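Long-range contact in angiotensin-converting enzyme (Anopheles gambiae, PDB 6S1Y), which probably acts as a zinc-dependent peptidase of the angiotensin-converting enzyme family, cleaving peptides at a site that here holds a gamma-linked glutamate dipeptide: residues H222-Y233 with V238-L249. Sequence-based numbering, arbitrary orientation.
Sequences HAYVRYKLRQKY and VSPTGPIPMHLL
Arg226 and Arg230, on the last turns of helix 203-233, lie 6.4 and 5.1 Å (CA to CA) from Ile244 and Val238 respectively, as the chain doubles back as far as Ile244, then turns again toward the helix end through a 3-10 segment. In this largely helical fold of the angiotensin-converting enzyme family, the returning segment carries an ST turn at Ser239, whose OG accepts from N of both Thr241 and Gly242, and then strand 244-245, paired in parallel with strand 469-470. The carbonyls of residues 240-242 gather about the end of Arg226. Bent at chi3 (66°), that side chain brings NH1 to Gly242 O at 2.8 Å; the acceptor lies in the guanidinium plane, but the nitrogen stands above the carbonyl plane. Pro240 O sits over the centre of one guanidinium face and His222 CE1 over the opposite one, toward its rim. NH2 bonds the carbonyls of His593 and Gly595, near the C-terminus. Ile244 CD1 rests on a face of the His222 ring in a CH-pi contact, 3.8 Å from its centroid, and the imidazole NE2 bonds Gly468 O. Beside this, Leu229 CD1 meets both Ile244 CG2 (3.9 Å) and Leu249 CD2 (4.0 Å), on which Val225 CG1 also packs. Val238 straddles the helix backbone, CG1 on Arg226 O, CG2 on Leu229 O and CB against Arg230 CA. Arg230 runs extended past Val238 O toward a salt bridge with Asp235. Leu248 CD2 lies over a face of Tyr233, and one water bonds Tyr233 OH (2.7 Å) and donates to Leu248 O at 2.8 Å.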
loop_
_atom_site.group_PDB
_atom_site.type_symbol
_atom_site.label_atom_id
_atom_site.label_comp_id
_atom_site.label_asym_id
_atom_site.label_seq_id
_atom_site.Cartn_x
_atom_site.Cartn_y
_atom_site.Cartn_z
ATOM N N HIS A 222 19.817 -3.477 -6.163
ATOM C CA HIS A 222 20.189 -2.082 -6.344
ATOM C C HIS A 222 21.467 -1.939 -7.151
ATOM O O HIS A 222 21.563 -1.076 -8.029
ATOM C CB HIS A 222 20.365 -1.441 -4.968
ATOM C CG HIS A 222 20.895 -0.048 -5.005
ATOM N ND1 HIS A 222 22.202 0.237 -5.321
ATOM C CD2 HIS A 222 20.292 1.138 -4.762
ATOM C CE1 HIS A 222 22.377 1.543 -5.295
ATOM N NE2 HIS A 222 21.236 2.112 -4.950
ATOM N N ALA A 223 22.467 -2.769 -6.869
ATOM C CA ALA A 223 23.749 -2.628 -7.563
ATOM C C ALA A 223 23.629 -2.998 -9.036
ATOM O O ALA A 223 24.259 -2.380 -9.895
ATOM C CB ALA A 223 24.798 -3.493 -6.881
ATOM N N TYR A 224 22.830 -4.013 -9.355
ATOM C CA TYR A 224 22.652 -4.385 -10.757
ATOM C C TYR A 224 21.886 -3.310 -11.516
ATOM O O TYR A 224 22.290 -2.897 -12.606
ATOM C CB TYR A 224 21.942 -5.731 -10.854
ATOM C CG TYR A 224 21.890 -6.259 -12.277
ATOM C CD1 TYR A 224 22.970 -6.936 -12.809
ATOM C CD2 TYR A 224 20.790 -6.024 -13.095
ATOM C CE1 TYR A 224 22.962 -7.394 -14.109
ATOM C CE2 TYR A 224 20.753 -6.507 -14.413
ATOM C CZ TYR A 224 21.843 -7.185 -14.914
ATOM O OH TYR A 224 21.840 -7.651 -16.195
ATOM N N VAL A 225 20.794 -2.816 -10.942
ATOM C CA VAL A 225 20.017 -1.764 -11.601
ATOM C C VAL A 225 20.896 -0.553 -11.869
ATOM O O VAL A 225 20.900 0.003 -12.976
ATOM C CB VAL A 225 18.786 -1.388 -10.751
ATOM C CG1 VAL A 225 18.052 -0.179 -11.325
ATOM C CG2 VAL A 225 17.840 -2.575 -10.654
ATOM N N ARG A 226 21.659 -0.120 -10.870
ATOM C CA ARG A 226 22.531 1.032 -11.057
ATOM C C ARG A 226 23.538 0.788 -12.175
ATOM O O ARG A 226 23.789 1.673 -13.001
ATOM C CB ARG A 226 23.233 1.365 -9.746
ATOM C CG ARG A 226 24.335 2.436 -9.832
ATOM C CD ARG A 226 24.865 2.818 -8.454
ATOM N NE ARG A 226 25.567 1.730 -7.789
ATOM C CZ ARG A 226 26.014 1.792 -6.530
ATOM N NH1 ARG A 226 25.827 2.887 -5.829
ATOM N NH2 ARG A 226 26.644 0.750 -5.984
ATOM N N TYR A 227 24.122 -0.409 -12.227
ATOM C CA TYR A 227 25.057 -0.717 -13.298
ATOM C C TYR A 227 24.390 -0.590 -14.666
ATOM O O TYR A 227 24.964 -0.002 -15.593
ATOM C CB TYR A 227 25.626 -2.117 -13.081
ATOM C CG TYR A 227 26.445 -2.616 -14.239
ATOM C CD1 TYR A 227 25.851 -3.298 -15.309
ATOM C CD2 TYR A 227 27.805 -2.426 -14.262
ATOM C CE1 TYR A 227 26.612 -3.747 -16.378
ATOM C CE2 TYR A 227 28.574 -2.874 -15.301
ATOM C CZ TYR A 227 27.984 -3.523 -16.352
ATOM O OH TYR A 227 28.786 -3.931 -17.362
ATOM N N LYS A 228 23.167 -1.137 -14.820
ATOM C CA LYS A 228 22.495 -1.097 -16.123
ATOM C C LYS A 228 22.042 0.316 -16.475
ATOM O O LYS A 228 22.118 0.726 -17.636
ATOM C CB LYS A 228 21.295 -2.045 -16.149
ATOM C CG LYS A 228 21.633 -3.497 -15.957
ATOM C CD LYS A 228 22.446 -4.089 -17.128
ATOM C CE LYS A 228 21.559 -4.874 -18.088
ATOM N NZ LYS A 228 22.363 -5.414 -19.203
ATOM N N LEU A 229 21.547 1.080 -15.509
ATOM C CA LEU A 229 21.154 2.455 -15.829
ATOM C C LEU A 229 22.366 3.280 -16.268
ATOM O O LEU A 229 22.265 4.126 -17.159
ATOM C CB LEU A 229 20.480 3.109 -14.639
ATOM C CG LEU A 229 19.092 2.595 -14.292
ATOM C CD1 LEU A 229 18.674 3.177 -12.962
ATOM C CD2 LEU A 229 18.076 2.986 -15.363
ATOM N N ARG A 230 23.527 3.031 -15.665
ATOM C CA ARG A 230 24.726 3.751 -16.069
ATOM C C ARG A 230 25.174 3.359 -17.474
ATOM O O ARG A 230 25.663 4.210 -18.216
ATOM C CB ARG A 230 25.860 3.498 -15.058
ATOM C CG ARG A 230 27.144 4.145 -15.427
ATOM C CD ARG A 230 28.145 4.110 -14.253
ATOM N NE ARG A 230 29.455 4.634 -14.639
ATOM C CZ ARG A 230 30.362 3.917 -15.306
ATOM N NH1 ARG A 230 30.108 2.658 -15.652
ATOM N NH2 ARG A 230 31.528 4.452 -15.637
ATOM N N GLN A 231 25.074 2.076 -17.845
ATOM C CA GLN A 231 25.402 1.686 -19.216
ATOM C C GLN A 231 24.446 2.343 -20.213
ATOM O O GLN A 231 24.864 2.766 -21.293
ATOM C CB GLN A 231 25.364 0.166 -19.369
ATOM C CG GLN A 231 26.449 -0.587 -18.599
ATOM C CD GLN A 231 27.845 -0.292 -19.108
ATOM O OE1 GLN A 231 28.124 -0.433 -20.287
ATOM N NE2 GLN A 231 28.742 0.093 -18.204
ATOM N N LYS A 232 23.165 2.465 -19.853
ATOM C CA LYS A 232 22.165 3.041 -20.751
ATOM C C LYS A 232 22.256 4.565 -20.812
ATOM O O LYS A 232 22.194 5.146 -21.899
ATOM C CB LYS A 232 20.754 2.611 -20.314
ATOM C CG LYS A 232 20.069 1.575 -21.237
ATOM C CD LYS A 232 20.896 0.300 -21.441
ATOM C CE LYS A 232 20.859 -0.630 -20.209
ATOM N NZ LYS A 232 22.043 -1.543 -20.122
ATOM N N TYR A 233 22.431 5.238 -19.674
ATOM C CA TYR A 233 22.357 6.689 -19.634
ATOM C C TYR A 233 23.709 7.381 -19.526
ATOM O O TYR A 233 23.788 8.574 -19.812
ATOM C CB TYR A 233 21.507 7.150 -18.442
ATOM C CG TYR A 233 20.008 6.983 -18.579
ATOM C CD1 TYR A 233 19.287 7.591 -19.615
ATOM C CD2 TYR A 233 19.310 6.264 -17.646
ATOM C CE1 TYR A 233 17.922 7.444 -19.711
ATOM C CE2 TYR A 233 17.943 6.131 -17.722
ATOM C CZ TYR A 233 17.252 6.721 -18.744
ATOM O OH TYR A 233 15.892 6.568 -18.766
ATOM N N VAL A 238 24.584 8.867 -14.045
ATOM C CA VAL A 238 24.484 7.830 -13.034
ATOM C C VAL A 238 25.879 7.541 -12.490
ATOM O O VAL A 238 26.707 6.913 -13.159
ATOM C CB VAL A 238 23.843 6.546 -13.586
ATOM C CG1 VAL A 238 23.634 5.562 -12.437
ATOM C CG2 VAL A 238 22.520 6.848 -14.320
ATOM N N SER A 239 26.115 7.941 -11.264
ATOM C CA SER A 239 27.366 7.618 -10.611
ATOM C C SER A 239 27.474 6.110 -10.387
ATOM O O SER A 239 26.498 5.458 -10.019
ATOM C CB SER A 239 27.457 8.337 -9.271
ATOM O OG SER A 239 28.446 7.698 -8.506
ATOM N N PRO A 240 28.653 5.522 -10.577
ATOM C CA PRO A 240 28.797 4.099 -10.246
ATOM C C PRO A 240 28.809 3.814 -8.757
ATOM O O PRO A 240 28.687 2.635 -8.386
ATOM C CB PRO A 240 30.133 3.719 -10.885
ATOM C CG PRO A 240 30.925 4.992 -10.865
ATOM C CD PRO A 240 29.925 6.119 -11.036
ATOM N N THR A 241 28.952 4.822 -7.889
ATOM C CA THR A 241 29.128 4.569 -6.466
ATOM C C THR A 241 28.141 5.292 -5.583
ATOM O O THR A 241 28.040 4.946 -4.395
ATOM C CB THR A 241 30.529 5.004 -6.005
ATOM O OG1 THR A 241 30.691 6.388 -6.323
ATOM C CG2 THR A 241 31.622 4.171 -6.662
ATOM N N GLY A 242 27.462 6.314 -6.086
ATOM C CA GLY A 242 26.518 7.055 -5.291
ATOM C C GLY A 242 25.116 6.499 -5.411
ATOM O O GLY A 242 24.856 5.537 -6.130
ATOM N N PRO A 243 24.180 7.116 -4.705
ATOM C CA PRO A 243 22.779 6.692 -4.809
ATOM C C PRO A 243 22.250 6.903 -6.219
ATOM O O PRO A 243 22.756 7.739 -6.974
ATOM C CB PRO A 243 22.050 7.590 -3.798
ATOM C CG PRO A 243 23.116 8.145 -2.908
ATOM C CD PRO A 243 24.364 8.242 -3.774
ATOM N N ILE A 244 21.217 6.139 -6.576
ATOM C CA ILE A 244 20.630 6.218 -7.920
ATOM C C ILE A 244 19.764 7.473 -8.007
ATOM O O ILE A 244 18.900 7.668 -7.140
ATOM C CB ILE A 244 19.795 4.978 -8.222
ATOM C CG1 ILE A 244 20.640 3.719 -8.168
ATOM C CG2 ILE A 244 19.120 5.120 -9.569
ATOM C CD1 ILE A 244 19.800 2.461 -8.158
ATOM N N PRO A 245 19.950 8.326 -9.032
ATOM C CA PRO A 245 18.968 9.402 -9.291
ATOM C C PRO A 245 17.567 8.832 -9.424
ATOM O O PRO A 245 17.308 8.087 -10.365
ATOM C CB PRO A 245 19.440 10.024 -10.614
ATOM C CG PRO A 245 20.906 9.627 -10.732
ATOM C CD PRO A 245 21.047 8.309 -10.021
ATOM N N MET A 246 16.654 9.168 -8.519
ATOM C CA MET A 246 15.397 8.449 -8.430
ATOM C C MET A 246 14.471 8.697 -9.616
ATOM O O MET A 246 13.573 7.886 -9.839
ATOM C CB MET A 246 14.688 8.809 -7.116
ATOM C CG MET A 246 14.226 10.219 -7.038
ATOM S SD MET A 246 13.804 10.685 -5.353
ATOM C CE MET A 246 12.288 9.716 -5.134
ATOM N N HIS A 247 14.658 9.773 -10.386
ATOM C CA HIS A 247 13.740 10.066 -11.481
ATOM C C HIS A 247 13.916 9.125 -12.655
ATOM O O HIS A 247 13.144 9.194 -13.613
ATOM C CB HIS A 247 13.895 11.514 -11.967
ATOM C CG HIS A 247 15.253 11.854 -12.503
ATOM N ND1 HIS A 247 16.417 11.451 -11.896
ATOM C CD2 HIS A 247 15.630 12.586 -13.583
ATOM C CE1 HIS A 247 17.455 11.912 -12.579
ATOM N NE2 HIS A 247 17.005 12.608 -13.606
ATOM N N LEU A 248 14.903 8.251 -12.593
ATOM C CA LEU A 248 15.169 7.275 -13.634
ATOM C C LEU A 248 14.606 5.909 -13.310
ATOM O O LEU A 248 14.861 4.961 -14.054
ATOM C CB LEU A 248 16.672 7.145 -13.863
ATOM C CG LEU A 248 17.406 8.431 -14.163
ATOM C CD1 LEU A 248 18.915 8.153 -14.223
ATOM C CD2 LEU A 248 16.924 9.073 -15.454
ATOM N N LEU A 249 13.871 5.769 -12.213
ATOM C CA LEU A 249 13.414 4.453 -11.783
ATOM C C LEU A 249 11.952 4.194 -12.112
ATOM O O LEU A 249 11.373 3.232 -11.591
ATOM C CB LEU A 249 13.666 4.278 -10.289
ATOM C CG LEU A 249 15.171 4.173 -9.981
ATOM C CD1 LEU A 249 15.423 4.430 -8.521
ATOM C CD2 LEU A 249 15.666 2.794 -10.373
HETATM O O HOH W 1 14.405 5.571 -16.798
#